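Long-range contacts in pseudoperoxidase (Leishmania major, PDB 5VIA), which binds heme b through cysteine and histidine axial ligands and belongs to the peroxidase family, though its name, pseudoperoxidase, suggests little or no peroxidase activity: residues Pro12-Glu17 with Tyr80-Thr85; Ser84-Ala89 with Arg115-Thr120. All coordinates share one frame; numbering follows the deposited sequence.

Contact 1: residues Pro12-Glu17 with Tyr80-Thr85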
ATOM      1  N   PRO A  12      12.318  11.826  20.977  1.00 60.60           N
ATOM      2  CA  PRO A  12      12.678  10.562  20.326  1.00 58.00           C
ATOM      3  C   PRO A  12      14.165  10.304  20.571  1.00 59.16           C
ATOM      4  O   PRO A  12      14.925  11.265  20.678  1.00 58.82           O
ATOM      5  CB  PRO A  12      12.407  10.836  18.839  1.00 57.48           C
ATOM      6  CG  PRO A  12      12.312  12.331  18.716  1.00 57.55           C
ATOM      7  CD  PRO A  12      11.782  12.815  20.026  1.00 58.70           C
ATOM      8  N   LYS A  13      14.572   9.044  20.689  1.00 62.70           N
ATOM      9  CA  LYS A  13      15.978   8.728  20.920  1.00 64.73           C
ATOM     10  C   LYS A  13      16.783   8.925  19.643  1.00 64.10           C
ATOM     11  O   LYS A  13      17.952   9.313  19.679  1.00 66.77           O
ATOM     12  CB  LYS A  13      16.133   7.292  21.426  1.00 65.89           C
ATOM     13  CG  LYS A  13      17.566   6.916  21.773  1.00 71.03           C
ATOM     14  CD  LYS A  13      17.652   5.536  22.401  1.00 72.66           C
ATOM     15  CE  LYS A  13      18.811   5.461  23.377  1.00 76.26           C
ATOM     16  NZ  LYS A  13      20.078   5.923  22.747  1.00 77.81           N
ATOM     17  N   TYR A  14      16.131   8.677  18.511  1.00 58.65           N
ATOM     18  CA  TYR A  14      16.790   8.715  17.211  1.00 58.21           C
ATOM     19  C   TYR A  14      16.231   9.796  16.298  1.00 56.64           C
ATOM     20  O   TYR A  14      15.128  10.304  16.514  1.00 56.37           O
ATOM     21  CB  TYR A  14      16.637   7.365  16.511  1.00 56.63           C
ATOM     22  CG  TYR A  14      16.951   6.196  17.401  1.00 58.39           C
ATOM     23  CD1 TYR A  14      18.247   5.969  17.837  1.00 60.82           C
ATOM     24  CD2 TYR A  14      15.954   5.321  17.809  1.00 56.32           C
ATOM     25  CE1 TYR A  14      18.547   4.904  18.657  1.00 62.74           C
ATOM     26  CE2 TYR A  14      16.243   4.254  18.624  1.00 58.02           C
ATOM     27  CZ  TYR A  14      17.544   4.047  19.048  1.00 61.42           C
ATOM     28  OH  TYR A  14      17.851   2.978  19.867  1.00 61.93           O
ATOM     29  N   ALA A  15      17.002  10.130  15.269  1.00 54.20           N
ATOM     30  CA  ALA A  15      16.522  10.989  14.195  1.00 51.84           C
ATOM     31  C   ALA A  15      15.758  10.140  13.190  1.00 50.12           C
ATOM     32  O   ALA A  15      16.234   9.077  12.784  1.00 50.38           O
ATOM     33  CB  ALA A  15      17.683  11.683  13.521  1.00 53.66           C
ATOM     34  N   ARG A  16      14.580  10.611  12.785  1.00 41.96           N
ATOM     35  CA  ARG A  16      13.727   9.869  11.863  1.00 39.98           C
ATOM     36  C   ARG A  16      14.377   9.644  10.494  1.00 39.17           C
ATOM     37  O   ARG A  16      14.047   8.675   9.806  1.00 38.84           O
ATOM     38  CB  ARG A  16      12.373  10.572  11.709  1.00 40.11           C
ATOM     39  CG  ARG A  16      12.472  11.988  11.157  1.00 40.69           C
ATOM     40  CD  ARG A  16      11.143  12.733  11.225  1.00 40.02           C
ATOM     41  NE  ARG A  16      11.329  14.153  10.910  1.00 40.70           N
ATOM     42  CZ  ARG A  16      10.395  15.086  11.062  1.00 39.39           C
ATOM     43  NH1 ARG A  16       9.196  14.760  11.532  1.00 37.31           N
ATOM     44  NH2 ARG A  16      10.664  16.347  10.751  1.00 39.47           N
ATOM     45  N   GLU A  17      15.298  10.525  10.107  1.00 49.62           N
ATOM     46  CA  GLU A  17      15.970  10.406   8.813  1.00 49.95           C
ATOM     47  C   GLU A  17      17.022   9.304   8.820  1.00 51.16           C
ATOM     48  O   GLU A  17      17.337   8.736   7.769  1.00 51.74           O
ATOM     49  CB  GLU A  17      16.627  11.726   8.400  1.00 54.66           C
ATOM     50  CG  GLU A  17      15.904  12.968   8.867  1.00 58.42           C
ATOM     51  CD  GLU A  17      16.309  13.366  10.269  1.00 62.96           C
ATOM     52  OE1 GLU A  17      17.508  13.230  10.608  1.00 65.42           O
ATOM     53  OE2 GLU A  17      15.424  13.804  11.034  1.00 63.21           O
ATOM     54  N   TYR A  80      17.826   0.137  15.727  1.00 54.89           N
ATOM     55  CA  TYR A  80      17.178   1.167  16.535  1.00 52.63           C
ATOM     56  C   TYR A  80      16.308   0.585  17.659  1.00 52.98           C
ATOM     57  O   TYR A  80      15.083   0.698  17.626  1.00 52.22           O
ATOM     58  CB  TYR A  80      16.358   2.114  15.644  1.00 49.20           C
ATOM     59  CG  TYR A  80      17.197   2.782  14.574  1.00 50.85           C
ATOM     60  CD1 TYR A  80      18.013   3.861  14.884  1.00 53.06           C
ATOM     61  CD2 TYR A  80      17.192   2.318  13.265  1.00 49.73           C
ATOM     62  CE1 TYR A  80      18.792   4.468  13.925  1.00 53.69           C
ATOM     63  CE2 TYR A  80      17.967   2.921  12.293  1.00 52.15           C
ATOM     64  CZ  TYR A  80      18.765   3.999  12.631  1.00 54.36           C
ATOM     65  OH  TYR A  80      19.543   4.607  11.673  1.00 53.67           O
ATOM     66  N   PRO A  81      16.945  -0.015  18.680  1.00 56.62           N
ATOM     67  CA  PRO A  81      16.188  -0.473  19.853  1.00 56.70           C
ATOM     68  C   PRO A  81      15.619   0.758  20.548  1.00 57.93           C
ATOM     69  O   PRO A  81      15.968   1.852  20.129  1.00 61.29           O
ATOM     70  CB  PRO A  81      17.266  -1.123  20.721  1.00 58.05           C
ATOM     71  CG  PRO A  81      18.506  -0.388  20.373  1.00 58.68           C
ATOM     72  CD  PRO A  81      18.399  -0.101  18.902  1.00 56.68           C
ATOM     73  N   ALA A  82      14.760   0.609  21.550  1.00 57.98           N
ATOM     74  CA  ALA A  82      14.146   1.774  22.213  1.00 60.12           C
ATOM     75  C   ALA A  82      13.131   2.526  21.357  1.00 59.16           C
ATOM     76  O   ALA A  82      12.395   3.372  21.866  1.00 60.08           O
ATOM     77  CB  ALA A  82      15.204   2.747  22.770  1.00 61.33           C
ATOM     78  N   SER A  83      13.100   2.242  20.059  1.00 55.23           N
ATOM     79  CA  SER A  83      11.990   2.689  19.232  1.00 52.71           C
ATOM     80  C   SER A  83      10.932   1.602  19.231  1.00 48.95           C
ATOM     81  O   SER A  83      11.254   0.424  19.359  1.00 49.33           O
ATOM     82  CB  SER A  83      12.448   2.955  17.801  1.00 53.88           C
ATOM     83  OG  SER A  83      11.328   3.186  16.963  1.00 54.83           O
ATOM     84  N   SER A  84       9.668   1.985  19.100  1.00 39.19           N
ATOM     85  CA  SER A  84       8.623   0.989  18.941  1.00 37.62           C
ATOM     86  C   SER A  84       8.718   0.415  17.532  1.00 37.76           C
ATOM     87  O   SER A  84       9.155   1.098  16.595  1.00 36.67           O
ATOM     88  CB  SER A  84       7.239   1.591  19.183  1.00 36.83           C
ATOM     89  OG  SER A  84       6.785   2.317  18.051  1.00 36.26           O
ATOM     90  N   THR A  85       8.326  -0.846  17.388  1.00 43.06           N
ATOM     91  CA  THR A  85       8.349  -1.526  16.095  1.00 42.50           C
ATOM     92  C   THR A  85       7.352  -0.901  15.116  1.00 40.28           C
ATOM     93  O   THR A  85       7.593  -0.855  13.909  1.00 40.24           O
ATOM     94  CB  THR A  85       8.095  -3.040  16.279  1.00 44.23           C
ATOM     95  OG1 THR A  85       9.256  -3.632  16.874  1.00 45.83           O
ATOM     96  CG2 THR A  85       7.852  -3.718  14.955  1.00 44.88           C
TER
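The edge of Tyr80 is turned onto one face of the Tyr14 ring in a T-shaped (edge-to-face) stack. The ring centroids are 5.0 Å apart and the planes stand at 72°. CD1 of Tyr80 makes the closest approach, 3.6 Å from CG of Tyr14, while CB of Tyr80 adds a CH-pi contact over the same face, 4.1 Å from the Tyr14 ring centroid. CG of Tyr14 sits beside its own backbone N (chi1 -47°), which swings the ring across to the 80-85 loop. There the phenol end runs alongside Pro81, whose CD lies 4.2 Å from CZ of Tyr14. Over the opposite face of Tyr14 passes CG of its neighbour Lys13, whose aliphatic chain goes on to bring CD within 3.7 Å of CB of Ala82; a long side chain suits this outer position because its methylenes pack while the ammonium group can stay in solvent. Further out, Tyr80 follows helix 67-79, and tyrosine suits its place because the ring edge packs on Tyr14 while OH is hydrogen-bonded with OG of Ser22 in helix 16-29. No hydrogen bond can be assigned between the segments, so the contact appears to depend mainly on aromatic and apolar packing at the surface.

Contact 2: residues Ser84-Ala89 with Arg115-Thr120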
ATOM      1  N   SER A  84       9.668   1.985  19.100  1.00 39.19           N
ATOM      2  CA  SER A  84       8.623   0.989  18.941  1.00 37.62           C
ATOM      3  C   SER A  84       8.718   0.415  17.532  1.00 37.76           C
ATOM      4  O   SER A  84       9.155   1.098  16.595  1.00 36.67           O
ATOM      5  CB  SER A  84       7.239   1.591  19.183  1.00 36.83           C
ATOM      6  OG  SER A  84       6.785   2.317  18.051  1.00 36.26           O
ATOM      7  N   THR A  85       8.326  -0.846  17.388  1.00 43.06           N
ATOM      8  CA  THR A  85       8.349  -1.526  16.095  1.00 42.50           C
ATOM      9  C   THR A  85       7.352  -0.901  15.116  1.00 40.28           C
ATOM     10  O   THR A  85       7.593  -0.855  13.909  1.00 40.24           O
ATOM     11  CB  THR A  85       8.095  -3.040  16.279  1.00 44.23           C
ATOM     12  OG1 THR A  85       9.256  -3.632  16.874  1.00 45.83           O
ATOM     13  CG2 THR A  85       7.852  -3.718  14.955  1.00 44.88           C
ATOM     14  N   GLU A  86       6.238  -0.395  15.639  1.00 36.14           N
ATOM     15  CA  GLU A  86       5.263   0.294  14.803  1.00 34.19           C
ATOM     16  C   GLU A  86       5.829   1.585  14.201  1.00 34.64           C
ATOM     17  O   GLU A  86       5.625   1.858  13.018  1.00 34.27           O
ATOM     18  CB  GLU A  86       3.975   0.582  15.590  1.00 32.87           C
ATOM     19  CG  GLU A  86       3.183  -0.656  16.015  1.00 32.87           C
ATOM     20  CD  GLU A  86       2.498  -1.379  14.863  1.00 35.23           C
ATOM     21  OE1 GLU A  86       2.470  -0.876  13.721  1.00 34.43           O
ATOM     22  OE2 GLU A  86       1.975  -2.479  15.105  1.00 39.74           O
ATOM     23  N   ASP A  87       6.533   2.377  15.010  1.00 29.32           N
ATOM     24  CA  ASP A  87       7.189   3.584  14.504  1.00 28.22           C
ATOM     25  C   ASP A  87       8.195   3.231  13.405  1.00 28.29           C
ATOM     26  O   ASP A  87       8.212   3.849  12.331  1.00 28.70           O
ATOM     27  CB  ASP A  87       7.895   4.337  15.638  1.00 30.44           C
ATOM     28  CG  ASP A  87       6.959   5.254  16.403  1.00 31.71           C
ATOM     29  OD1 ASP A  87       5.812   5.434  15.957  1.00 31.23           O
ATOM     30  OD2 ASP A  87       7.374   5.811  17.439  1.00 32.50           O
ATOM     31  N   VAL A  88       9.025   2.230  13.676  1.00 35.15           N
ATOM     32  CA  VAL A  88      10.008   1.769  12.700  1.00 35.31           C
ATOM     33  C   VAL A  88       9.332   1.334  11.400  1.00 32.98           C
ATOM     34  O   VAL A  88       9.794   1.659  10.309  1.00 33.83           O
ATOM     35  CB  VAL A  88      10.844   0.600  13.250  1.00 35.71           C
ATOM     36  CG1 VAL A  88      11.628  -0.054  12.129  1.00 35.92           C
ATOM     37  CG2 VAL A  88      11.787   1.083  14.348  1.00 36.06           C
ATOM     38  N   ALA A  89       8.225   0.609  11.520  1.00 31.67           N
ATOM     39  CA  ALA A  89       7.529   0.108  10.341  1.00 31.98           C
ATOM     40  C   ALA A  89       7.003   1.246   9.467  1.00 31.41           C
ATOM     41  O   ALA A  89       7.098   1.185   8.238  1.00 29.90           O
ATOM     42  CB  ALA A  89       6.403  -0.852  10.741  1.00 31.37           C
ATOM     43  N   ARG A 115       3.883   5.454  18.383  1.00 32.90           N
ATOM     44  CA  ARG A 115       2.977   4.346  18.075  1.00 31.44           C
ATOM     45  C   ARG A 115       3.236   3.217  19.062  1.00 34.25           C
ATOM     46  O   ARG A 115       4.366   2.725  19.161  1.00 33.69           O
ATOM     47  CB  ARG A 115       3.184   3.833  16.645  1.00 28.33           C
ATOM     48  CG  ARG A 115       2.647   4.750  15.555  1.00 27.14           C
ATOM     49  CD  ARG A 115       3.161   4.347  14.160  1.00 28.18           C
ATOM     50  NE  ARG A 115       2.764   5.359  13.182  1.00 27.24           N
ATOM     51  CZ  ARG A 115       3.383   6.530  13.038  1.00 28.59           C
ATOM     52  NH1 ARG A 115       4.442   6.821  13.788  1.00 31.48           N
ATOM     53  NH2 ARG A 115       2.949   7.413  12.151  1.00 26.49           N
ATOM     54  N   ASN A 116       2.202   2.839  19.812  1.00 50.80           N
ATOM     55  CA  ASN A 116       2.309   1.766  20.793  1.00 53.23           C
ATOM     56  C   ASN A 116       2.372   0.409  20.120  1.00 52.10           C
ATOM     57  O   ASN A 116       1.510   0.074  19.306  1.00 48.94           O
ATOM     58  CB  ASN A 116       1.102   1.777  21.744  1.00 57.71           C
ATOM     59  CG  ASN A 116       1.217   2.829  22.834  1.00 62.15           C
ATOM     60  OD1 ASN A 116       0.394   3.744  22.919  1.00 63.93           O
ATOM     61  ND2 ASN A 116       2.228   2.692  23.689  1.00 63.83           N
ATOM     62  N   ASP A 117       3.390  -0.372  20.456  1.00 49.85           N
ATOM     63  CA  ASP A 117       3.382  -1.777  20.097  1.00 48.08           C
ATOM     64  C   ASP A 117       2.371  -2.418  21.029  1.00 50.10           C
ATOM     65  O   ASP A 117       2.732  -2.991  22.062  1.00 50.81           O
ATOM     66  CB  ASP A 117       4.765  -2.410  20.287  1.00 49.76           C
ATOM     67  CG  ASP A 117       5.762  -1.948  19.244  1.00 49.83           C
ATOM     68  OD1 ASP A 117       5.324  -1.502  18.162  1.00 47.46           O
ATOM     69  OD2 ASP A 117       6.984  -2.039  19.509  1.00 51.25           O
ATOM     70  N   SER A 118       1.096  -2.284  20.692  1.00 52.14           N
ATOM     71  CA  SER A 118       0.071  -2.897  21.513  1.00 54.10           C
ATOM     72  C   SER A 118      -0.032  -4.379  21.164  1.00 54.58           C
ATOM     73  O   SER A 118       0.449  -4.843  20.121  1.00 53.79           O
ATOM     74  CB  SER A 118      -1.279  -2.186  21.364  1.00 52.23           C
ATOM     75  OG  SER A 118      -1.808  -2.337  20.058  1.00 52.07           O
ATOM     76  N   ASP A 119      -0.640  -5.121  22.069  1.00 47.92           N
ATOM     77  CA  ASP A 119      -0.811  -6.546  21.900  1.00 46.66           C
ATOM     78  C   ASP A 119      -2.311  -6.705  21.755  1.00 44.69           C
ATOM     79  O   ASP A 119      -2.984  -7.164  22.670  1.00 46.18           O
ATOM     80  CB  ASP A 119      -0.295  -7.245  23.148  1.00 47.08           C
ATOM     81  CG  ASP A 119      -0.289  -8.747  23.023  1.00 43.97           C
ATOM     82  OD1 ASP A 119      -0.009  -9.272  21.920  1.00 44.47           O
ATOM     83  OD2 ASP A 119      -0.546  -9.394  24.047  1.00 46.51           O
ATOM     84  N   THR A 120      -2.829  -6.268  20.611  1.00 47.41           N
ATOM     85  CA  THR A 120      -4.270  -6.211  20.378  1.00 47.80           C
ATOM     86  C   THR A 120      -4.738  -7.447  19.623  1.00 44.32           C
ATOM     87  O   THR A 120      -4.105  -7.850  18.653  1.00 43.62           O
ATOM     88  CB  THR A 120      -4.640  -4.974  19.525  1.00 47.59           C
ATOM     89  OG1 THR A 120      -4.062  -3.791  20.096  1.00 48.11           O
ATOM     90  CG2 THR A 120      -6.144  -4.813  19.452  1.00 46.12           C
TER
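Ser84 gives its hydroxyl proton to the carbonyl oxygen of Arg115, OG to O 2.7 Å, approaching in the carbonyl plane. With chi1 at 79°, OG lies between its own backbone N and carbonyl carbon, where it also accepts from the backbone N of Asp87; serine suits the N-cap because one small hydroxyl does both jobs. At Thr85 the backbone N donates to OD2 of Asp117 at 2.8 Å, nearly straight at 164°. Glu86 N binds the other oxygen, OD1, at 2.9 Å, and both carboxylate oxygens use their syn lone pairs, so Asp117 faces the first turn with its two oxygens side by side. CB of Glu86 packs on CB of Arg115, 3.5 Å away. Asp87 then turns its OD1 to two donors of Arg115 that arrive from opposite faces of the carboxylate plane: the backbone N at 3.1 Å and NH1 at 2.9 Å, the latter a salt bridge. NH1 meets OD1 in the guanidinium plane, and the two flat groups stand 75° apart. The remaining oxygen of Asp87 accepts from Gly114 N, while Arg115 also donates to the carbonyls of Arg112 and Ile278, which fixes its buried guanidinium. The arrangement is characteristic of a helix N-terminus, here that of helix 85-99: a serine N-cap supplemented by a carboxylate from a loop about thirty residues later, whose negative charge probably interacts favourably with the positive end of the helix dipole.

How the contacts relate
Contact 1 and contact 2 meet in the connection between helix 67-79 and helix 85-99 and share Ser84 and Thr85; their centres are 11 Å apart. They touch directly where OG of Ser83 packs 3.4 Å from CG2 of Val88. The connection packs against the N-terminal segment before helix 16-29 at its start, and is tied by polar bonds to the loop after strand 112-113 at its end. Their chemistry differs accordingly, aromatic and at the surface in 12-17/80-85, charged and partly buried in 84-89/115-120. Both lie away from the annotated heme-binding residues, although the side chain of Arg115 comes to about 13 Å from the heme.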